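Local coordinates for protein methylxanthine N1-demethylase NdmA (Pseudomonas putida, PDB 6ICN) that catalyses the N1-demethylation of caffeine to theobromine and formaldehyde as a Rieske-type non-heme iron oxygenase, using NADH and molecular oxygen, at residues A[180-185]-A[302-307]; A[187-192]-A[220-225]. All coordinates share one frame; numbering follows the deposited sequence.

Contact 1 of 2, residues A[180-185]-A[302-307]; sequences ERRWEN and LVFAED. With CO (cobalt (II) ion), chain E; CFF (caffeine), chain F.
Asn185 and Asp307 mark the closest approach of the two backbones, their CA atoms 7.9 Å apart; each lies on a helix that runs on past its segment in both directions, and at that separation the direct contacts between the helices are made by side chains. Both of these residues point their CB atoms at the other helix. Asn185 ND2 donates to Asp307 OD1 at 2.8 Å along a nearly straight path of 165°. The acceptor lies in the plane of the amide, yet the N-H comes down on Asp307 OD1 from above the carboxylate plane, 64° out of it, the two groups standing almost perpendicular. Both carboxylate oxygens also bind the cobalt ion, which occupies the site of the mononuclear iron in Rieske oxygenases, with His191 and His196 completing the two-histidine, one-carboxylate facial triad. An amide suits position 185 because it can give to Asp307 and accept at its other end. Arg182 NH1 donates to Asn185 OD1 at 2.9 Å, in the carbonyl plane and on a lone pair, which fixes which way round the amide sits. Arg182 is bent at chi2 (-85°), and this turn swings the guanidinium toward the helix 293-313. Its NH2 comes within 3.3 Å of Phe304 CE1, the ring carbon lying near the guanidinium edge. The same NH2 donates to a water, which also lies 2.8 Å from Asp307 OD2 and 3.0 Å from caffeine O13. Phe304 CE1 in turn packs against the caffeine methyl C14 at 3.7 Å.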
loop_
_atom_site.group_PDB
_atom_site.type_symbol
_atom_site.label_atom_id
_atom_site.label_comp_id
_atom_site.label_asym_id
_atom_site.label_seq_id
_atom_site.Cartn_x
_atom_site.Cartn_y
_atom_site.Cartn_z
ATOM N N GLU A 180 23.986 -9.826 -22.162
ATOM C CA GLU A 180 24.022 -10.627 -23.386
ATOM C C GLU A 180 22.624 -10.817 -23.981
ATOM O O GLU A 180 22.427 -10.652 -25.192
ATOM C CB GLU A 180 24.679 -11.986 -23.097
ATOM C CG GLU A 180 26.158 -11.909 -22.683
ATOM C CD GLU A 180 26.389 -11.688 -21.167
ATOM O OE1 GLU A 180 25.413 -11.495 -20.379
ATOM O OE2 GLU A 180 27.575 -11.717 -20.743
ATOM N N ARG A 181 21.629 -11.165 -23.148
ATOM C CA ARG A 181 20.288 -11.345 -23.696
ATOM C C ARG A 181 19.710 -10.021 -24.183
ATOM O O ARG A 181 18.973 -9.987 -25.175
ATOM C CB ARG A 181 19.378 -12.005 -22.647
ATOM C CG ARG A 181 19.822 -13.439 -22.311
ATOM C CD ARG A 181 18.661 -14.344 -22.468
ATOM N NE ARG A 181 18.795 -15.680 -21.896
ATOM C CZ ARG A 181 18.717 -16.797 -22.623
ATOM N NH1 ARG A 181 18.582 -16.716 -23.941
ATOM N NH2 ARG A 181 18.769 -17.980 -22.030
ATOM N N ARG A 182 20.058 -8.910 -23.515
ATOM C CA ARG A 182 19.582 -7.608 -23.963
ATOM C C ARG A 182 20.183 -7.243 -25.314
ATOM O O ARG A 182 19.474 -6.760 -26.206
ATOM C CB ARG A 182 19.911 -6.544 -22.905
ATOM C CG ARG A 182 18.967 -5.343 -22.945
ATOM C CD ARG A 182 19.410 -4.301 -23.966
ATOM N NE ARG A 182 18.293 -3.402 -24.277
ATOM C CZ ARG A 182 17.317 -3.678 -25.138
ATOM N NH1 ARG A 182 17.325 -4.841 -25.808
ATOM N NH2 ARG A 182 16.329 -2.800 -25.340
ATOM N N TRP A 183 21.488 -7.481 -25.483
ATOM C CA TRP A 183 22.144 -7.204 -26.756
ATOM C C TRP A 183 21.477 -7.989 -27.883
ATOM O O TRP A 183 21.123 -7.430 -28.931
ATOM C CB TRP A 183 23.633 -7.554 -26.655
ATOM C CG TRP A 183 24.483 -7.080 -27.833
ATOM C CD1 TRP A 183 25.282 -5.971 -27.860
ATOM C CD2 TRP A 183 24.628 -7.712 -29.126
ATOM N NE1 TRP A 183 25.911 -5.864 -29.092
ATOM C CE2 TRP A 183 25.531 -6.923 -29.878
ATOM C CE3 TRP A 183 24.102 -8.869 -29.705
ATOM C CZ2 TRP A 183 25.891 -7.236 -31.196
ATOM C CZ3 TRP A 183 24.467 -9.191 -31.023
ATOM C CH2 TRP A 183 25.359 -8.375 -31.749
ATOM N N GLU A 184 21.261 -9.291 -27.662
ATOM C CA GLU A 184 20.647 -10.107 -28.702
ATOM C C GLU A 184 19.226 -9.647 -29.005
ATOM O O GLU A 184 18.802 -9.647 -30.167
ATOM C CB GLU A 184 20.681 -11.582 -28.289
ATOM C CG GLU A 184 22.099 -12.086 -28.125
ATOM C CD GLU A 184 22.184 -13.578 -27.942
ATOM O OE1 GLU A 184 21.205 -14.270 -28.297
ATOM O OE2 GLU A 184 23.215 -14.051 -27.415
ATOM N N ASN A 185 18.481 -9.208 -27.983
ATOM C CA ASN A 185 17.145 -8.672 -28.232
ATOM C C ASN A 185 17.196 -7.425 -29.114
ATOM O O ASN A 185 16.357 -7.247 -30.002
ATOM C CB ASN A 185 16.457 -8.377 -26.892
ATOM C CG ASN A 185 15.137 -7.641 -27.057
ATOM O OD1 ASN A 185 15.049 -6.453 -26.754
ATOM N ND2 ASN A 185 14.114 -8.328 -27.564
ATOM N N LEU A 302 7.540 2.574 -25.325
ATOM C CA LEU A 302 6.582 1.562 -25.777
ATOM C C LEU A 302 7.301 0.324 -26.307
ATOM O O LEU A 302 6.951 -0.812 -25.951
ATOM C CB LEU A 302 5.670 2.173 -26.854
ATOM C CG LEU A 302 4.709 1.240 -27.592
ATOM C CD1 LEU A 302 3.754 0.585 -26.594
ATOM C CD2 LEU A 302 3.952 1.988 -28.696
ATOM N N VAL A 303 8.316 0.536 -27.153
ATOM C CA VAL A 303 9.148 -0.564 -27.651
ATOM C C VAL A 303 9.737 -1.355 -26.490
ATOM O O VAL A 303 9.652 -2.590 -26.447
ATOM C CB VAL A 303 10.255 -0.011 -28.569
ATOM C CG1 VAL A 303 11.299 -1.100 -28.890
ATOM C CG2 VAL A 303 9.655 0.558 -29.863
ATOM N N PHE A 304 10.318 -0.659 -25.515
ATOM C CA PHE A 304 10.928 -1.366 -24.395
ATOM C C PHE A 304 9.878 -2.124 -23.584
ATOM O O PHE A 304 10.140 -3.231 -23.106
ATOM C CB PHE A 304 11.705 -0.389 -23.512
ATOM C CG PHE A 304 12.947 0.201 -24.174
ATOM C CD1 PHE A 304 13.646 -0.497 -25.157
ATOM C CD2 PHE A 304 13.407 1.463 -23.794
ATOM C CE1 PHE A 304 14.803 0.060 -25.759
ATOM C CE2 PHE A 304 14.560 2.022 -24.392
ATOM C CZ PHE A 304 15.254 1.316 -25.365
ATOM N N ALA A 305 8.682 -1.539 -23.412
ATOM C CA ALA A 305 7.629 -2.234 -22.673
ATOM C C ALA A 305 7.172 -3.482 -23.408
ATOM O O ALA A 305 6.760 -4.455 -22.763
ATOM C CB ALA A 305 6.428 -1.314 -22.431
ATOM N N GLU A 306 7.211 -3.464 -24.750
ATOM C CA GLU A 306 6.873 -4.662 -25.524
ATOM C C GLU A 306 7.923 -5.762 -25.345
ATOM O O GLU A 306 7.578 -6.939 -25.150
ATOM C CB GLU A 306 6.692 -4.289 -26.998
ATOM C CG GLU A 306 5.424 -3.423 -27.226
ATOM C CD GLU A 306 5.294 -2.852 -28.644
ATOM O OE1 GLU A 306 6.300 -2.784 -29.388
ATOM O OE2 GLU A 306 4.167 -2.427 -29.001
ATOM N N ASP A 307 9.214 -5.397 -25.354
ATOM C CA ASP A 307 10.269 -6.401 -25.164
ATOM C C ASP A 307 10.312 -6.960 -23.740
ATOM O O ASP A 307 10.535 -8.161 -23.554
ATOM C CB ASP A 307 11.640 -5.797 -25.509
ATOM C CG ASP A 307 11.873 -5.687 -26.996
ATOM O OD1 ASP A 307 11.805 -6.711 -27.686
ATOM O OD2 ASP A 307 12.141 -4.575 -27.491
HETATM CO CO CO E . 12.340 -5.652 -29.423
HETATM N N1 CFF F . 15.272 -1.306 -31.596
HETATM C C2 CFF F . 15.093 -0.930 -32.903
HETATM C C10 CFF F . 15.910 -2.574 -31.292
HETATM C C6 CFF F . 14.860 -0.520 -30.598
HETATM N N3 CFF F . 14.495 0.253 -33.195
HETATM O O11 CFF F . 15.463 -1.640 -33.789
HETATM C C12 CFF F . 14.298 0.662 -34.582
HETATM C C4 CFF F . 14.075 1.051 -32.186
HETATM C C5 CFF F . 14.256 0.686 -30.901
HETATM N N9 CFF F . 13.466 2.250 -32.191
HETATM O O13 CFF F . 15.018 -0.854 -29.455
HETATM N N7 CFF F . 13.766 1.666 -30.119
HETATM C C8 CFF F . 13.279 2.625 -30.915
HETATM C C14 CFF F . 13.633 1.932 -28.697
HETATM O O HOH W 1 14.513 -3.134 -27.614
HETATM O O HOH W 2 14.363 -5.101 -29.517
#

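Contact 2 of 2, residues A[187-192]-A[220-225]. With CO (cobalt (II) ion), chain E.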
loop_
_atom_site.group_PDB
_atom_site.type_symbol
_atom_site.label_atom_id
_atom_site.label_comp_id
_atom_site.label_asym_id
_atom_site.label_seq_id
_atom_site.Cartn_x
_atom_site.Cartn_y
_atom_site.Cartn_z
ATOM N N THR A 187 19.364 -6.531 -31.457
ATOM C CA THR A 187 19.831 -6.762 -32.820
ATOM C C THR A 187 19.080 -7.882 -33.519
ATOM O O THR A 187 19.510 -8.334 -34.582
ATOM C CB THR A 187 21.328 -7.095 -32.820
ATOM O OG1 THR A 187 21.557 -8.267 -32.036
ATOM C CG2 THR A 187 22.179 -5.932 -32.258
ATOM N N ASP A 188 17.991 -8.365 -32.932
ATOM C CA ASP A 188 17.284 -9.533 -33.441
ATOM C C ASP A 188 16.280 -9.102 -34.499
ATOM O O ASP A 188 15.315 -8.395 -34.189
ATOM C CB ASP A 188 16.592 -10.238 -32.282
ATOM C CG ASP A 188 15.887 -11.502 -32.695
ATOM O OD1 ASP A 188 14.929 -11.412 -33.482
ATOM O OD2 ASP A 188 16.277 -12.576 -32.182
ATOM N N PHE A 189 16.499 -9.543 -35.748
ATOM C CA PHE A 189 15.633 -9.187 -36.865
ATOM C C PHE A 189 14.306 -9.956 -36.863
ATOM O O PHE A 189 13.324 -9.473 -37.429
ATOM C CB PHE A 189 16.345 -9.445 -38.208
ATOM C CG PHE A 189 17.700 -8.764 -38.362
ATOM C CD1 PHE A 189 18.054 -7.652 -37.609
ATOM C CD2 PHE A 189 18.620 -9.244 -39.302
ATOM C CE1 PHE A 189 19.313 -7.043 -37.780
ATOM C CE2 PHE A 189 19.870 -8.642 -39.480
ATOM C CZ PHE A 189 20.214 -7.541 -38.719
ATOM N N SER A 190 14.253 -11.119 -36.215
ATOM C CA SER A 190 13.110 -12.025 -36.309
ATOM C C SER A 190 11.948 -11.680 -35.375
ATOM O O SER A 190 10.813 -12.093 -35.647
ATOM C CB SER A 190 13.577 -13.452 -36.001
ATOM O OG SER A 190 14.419 -13.945 -37.032
ATOM N N HIS A 191 12.190 -10.970 -34.266
ATOM C CA HIS A 191 11.134 -10.802 -33.278
ATOM C C HIS A 191 10.231 -9.612 -33.554
ATOM O O HIS A 191 9.123 -9.566 -32.998
ATOM C CB HIS A 191 11.733 -10.672 -31.867
ATOM C CG HIS A 191 12.230 -9.295 -31.528
ATOM N ND1 HIS A 191 13.389 -8.763 -32.050
ATOM C CD2 HIS A 191 11.731 -8.351 -30.690
ATOM C CE1 HIS A 191 13.574 -7.546 -31.569
ATOM N NE2 HIS A 191 12.588 -7.276 -30.731
ATOM N N PHE A 192 10.670 -8.666 -34.406
ATOM C CA PHE A 192 9.897 -7.442 -34.614
ATOM C C PHE A 192 8.450 -7.760 -34.953
ATOM O O PHE A 192 7.520 -7.145 -34.419
ATOM C CB PHE A 192 10.512 -6.580 -35.729
ATOM C CG PHE A 192 11.876 -6.009 -35.407
ATOM C CD1 PHE A 192 12.023 -4.988 -34.489
ATOM C CD2 PHE A 192 13.009 -6.467 -36.060
ATOM C CE1 PHE A 192 13.268 -4.447 -34.210
ATOM C CE2 PHE A 192 14.269 -5.927 -35.785
ATOM C CZ PHE A 192 14.399 -4.919 -34.848
ATOM N N PHE A 220 31.425 -5.060 -34.067
ATOM C CA PHE A 220 30.689 -5.746 -35.117
ATOM C C PHE A 220 30.017 -4.699 -35.994
ATOM O O PHE A 220 29.327 -3.806 -35.485
ATOM C CB PHE A 220 29.644 -6.694 -34.521
ATOM C CG PHE A 220 29.953 -8.158 -34.715
ATOM C CD1 PHE A 220 30.586 -8.604 -35.866
ATOM C CD2 PHE A 220 29.578 -9.095 -33.757
ATOM C CE1 PHE A 220 30.860 -9.960 -36.053
ATOM C CE2 PHE A 220 29.857 -10.459 -33.938
ATOM C CZ PHE A 220 30.499 -10.881 -35.084
ATOM N N ARG A 221 30.209 -4.803 -37.311
ATOM C CA ARG A 221 29.586 -3.893 -38.261
ATOM C C ARG A 221 28.745 -4.683 -39.252
ATOM O O ARG A 221 29.219 -5.679 -39.818
ATOM C CB ARG A 221 30.637 -3.059 -39.005
ATOM C CG ARG A 221 31.522 -2.239 -38.084
ATOM C CD ARG A 221 32.278 -1.187 -38.838
ATOM N NE ARG A 221 33.171 -0.459 -37.948
ATOM C CZ ARG A 221 33.929 0.561 -38.333
ATOM N NH1 ARG A 221 33.891 0.968 -39.595
ATOM N NH2 ARG A 221 34.714 1.174 -37.458
ATOM N N PHE A 222 27.501 -4.248 -39.453
ATOM C CA PHE A 222 26.613 -4.888 -40.420
ATOM C C PHE A 222 25.464 -3.942 -40.759
ATOM O O PHE A 222 25.139 -3.032 -39.987
ATOM C CB PHE A 222 26.096 -6.254 -39.918
ATOM C CG PHE A 222 25.518 -6.243 -38.508
ATOM C CD1 PHE A 222 26.337 -6.442 -37.400
ATOM C CD2 PHE A 222 24.158 -6.091 -38.313
ATOM C CE1 PHE A 222 25.795 -6.451 -36.103
ATOM C CE2 PHE A 222 23.600 -6.097 -37.026
ATOM C CZ PHE A 222 24.421 -6.271 -35.923
ATOM N N VAL A 223 24.862 -4.161 -41.936
ATOM C CA VAL A 223 23.834 -3.287 -42.501
ATOM C C VAL A 223 22.597 -4.104 -42.871
ATOM O O VAL A 223 22.710 -5.225 -43.381
ATOM C CB VAL A 223 24.376 -2.519 -43.727
ATOM C CG1 VAL A 223 23.303 -1.624 -44.339
ATOM C CG2 VAL A 223 25.598 -1.700 -43.343
ATOM N N TYR A 224 21.412 -3.538 -42.622
ATOM C CA TYR A 224 20.134 -4.228 -42.820
ATOM C C TYR A 224 19.122 -3.241 -43.384
ATOM O O TYR A 224 18.784 -2.252 -42.728
ATOM C CB TYR A 224 19.639 -4.830 -41.496
ATOM C CG TYR A 224 18.233 -5.424 -41.486
ATOM C CD1 TYR A 224 17.640 -5.914 -42.650
ATOM C CD2 TYR A 224 17.500 -5.503 -40.299
ATOM C CE1 TYR A 224 16.357 -6.454 -42.635
ATOM C CE2 TYR A 224 16.215 -6.050 -40.274
ATOM C CZ TYR A 224 15.651 -6.525 -41.446
ATOM O OH TYR A 224 14.381 -7.070 -41.445
ATOM N N ASP A 225 18.626 -3.509 -44.594
ATOM C CA ASP A 225 17.573 -2.689 -45.200
ATOM C C ASP A 225 16.223 -3.304 -44.844
ATOM O O ASP A 225 15.823 -4.321 -45.419
ATOM C CB ASP A 225 17.767 -2.590 -46.708
ATOM C CG ASP A 225 19.096 -1.967 -47.077
ATOM O OD1 ASP A 225 19.428 -0.903 -46.503
ATOM O OD2 ASP A 225 19.812 -2.539 -47.927
HETATM CO CO CO E . 12.340 -5.652 -29.423
HETATM O O HOH W 2 14.363 -5.101 -29.517
#
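Phe189 and Tyr224 lay their rings over one another where the loop after helix 179-186 packs against strand 219-225 of the seven-stranded antiparallel sheet in the catalytic domain. The ring centroids are 4.2 Å apart and the planes are inclined by 35°, an oblique pairing. Tyr224 CD2 sits over the centre of the Phe189 face, 3.5 Å from Phe189 CE1, whereas Phe189 CD2 lies over the Tyr224 face, displaced toward its rim. The two side chains slide past each other in opposite directions, which brings Tyr224 CB near Phe189 CZ. With CG anti to the backbone N (chi1 172°), Tyr224 carries its ring out from the strand to one face of Phe189. Aromatic residues suit this buried place because the ring carbons of both give broad apolar surfaces that match one another between loop and sheet.

Phe222, two residues earlier on the same side of the strand, extends the aromatic layer: its CE2 meets Phe189 CZ at 4.1 Å. At its edge the ring of Phe222 meets a methyl: Thr187 CG2 lies near the ring plane, 4.3 Å from Phe222 CZ. Thr187 serves both environments, its OG1 bonding to Trp183 O at the end of the preceding helix while its methyl joins the apolar layer. Val331 of helix 330-348 also packs against Thr187, Phe189 and Phe222.

The packed loop carries a metal ligand. Asp188 OD1 accepts from His191 N at 2.9 Å in an Asx motif, and Asp188 OD2 bonds to His102 of the second subunit, predicted to be a cluster ligand and seen in the cluster pocket. His191 ND1 makes a weak bond to Asp188 O, and its NE2 coordinates the cobalt ion at 2.1 Å.

Overall arrangement
The centres of contacts 1 and 2 lie 13 Å apart, and contact 2 is nested within the chain loop that contact 1 closes. They meet at the cobalt ion, where Asp307 OD1 of contact 1 and His191 NE2 of contact 2 are 3.2 Å apart as fellow ligands. A water bound to the cobalt lies within hydrogen-bonding distance of Asn185 O, 3.0 Å away, and so links the helix of contact 1 to the metal that His191 of contact 2 also holds. Caffeine lies beside both: Val303 and Phe304 line its pocket from contact 1, and Phe192 does so from contact 2. Both also reach the second subunit, through Asn185 to its Tyr101 and Asp188 to its His102, consistent with electron transfer from the neighbouring Rieske cluster, as in related oxygenases.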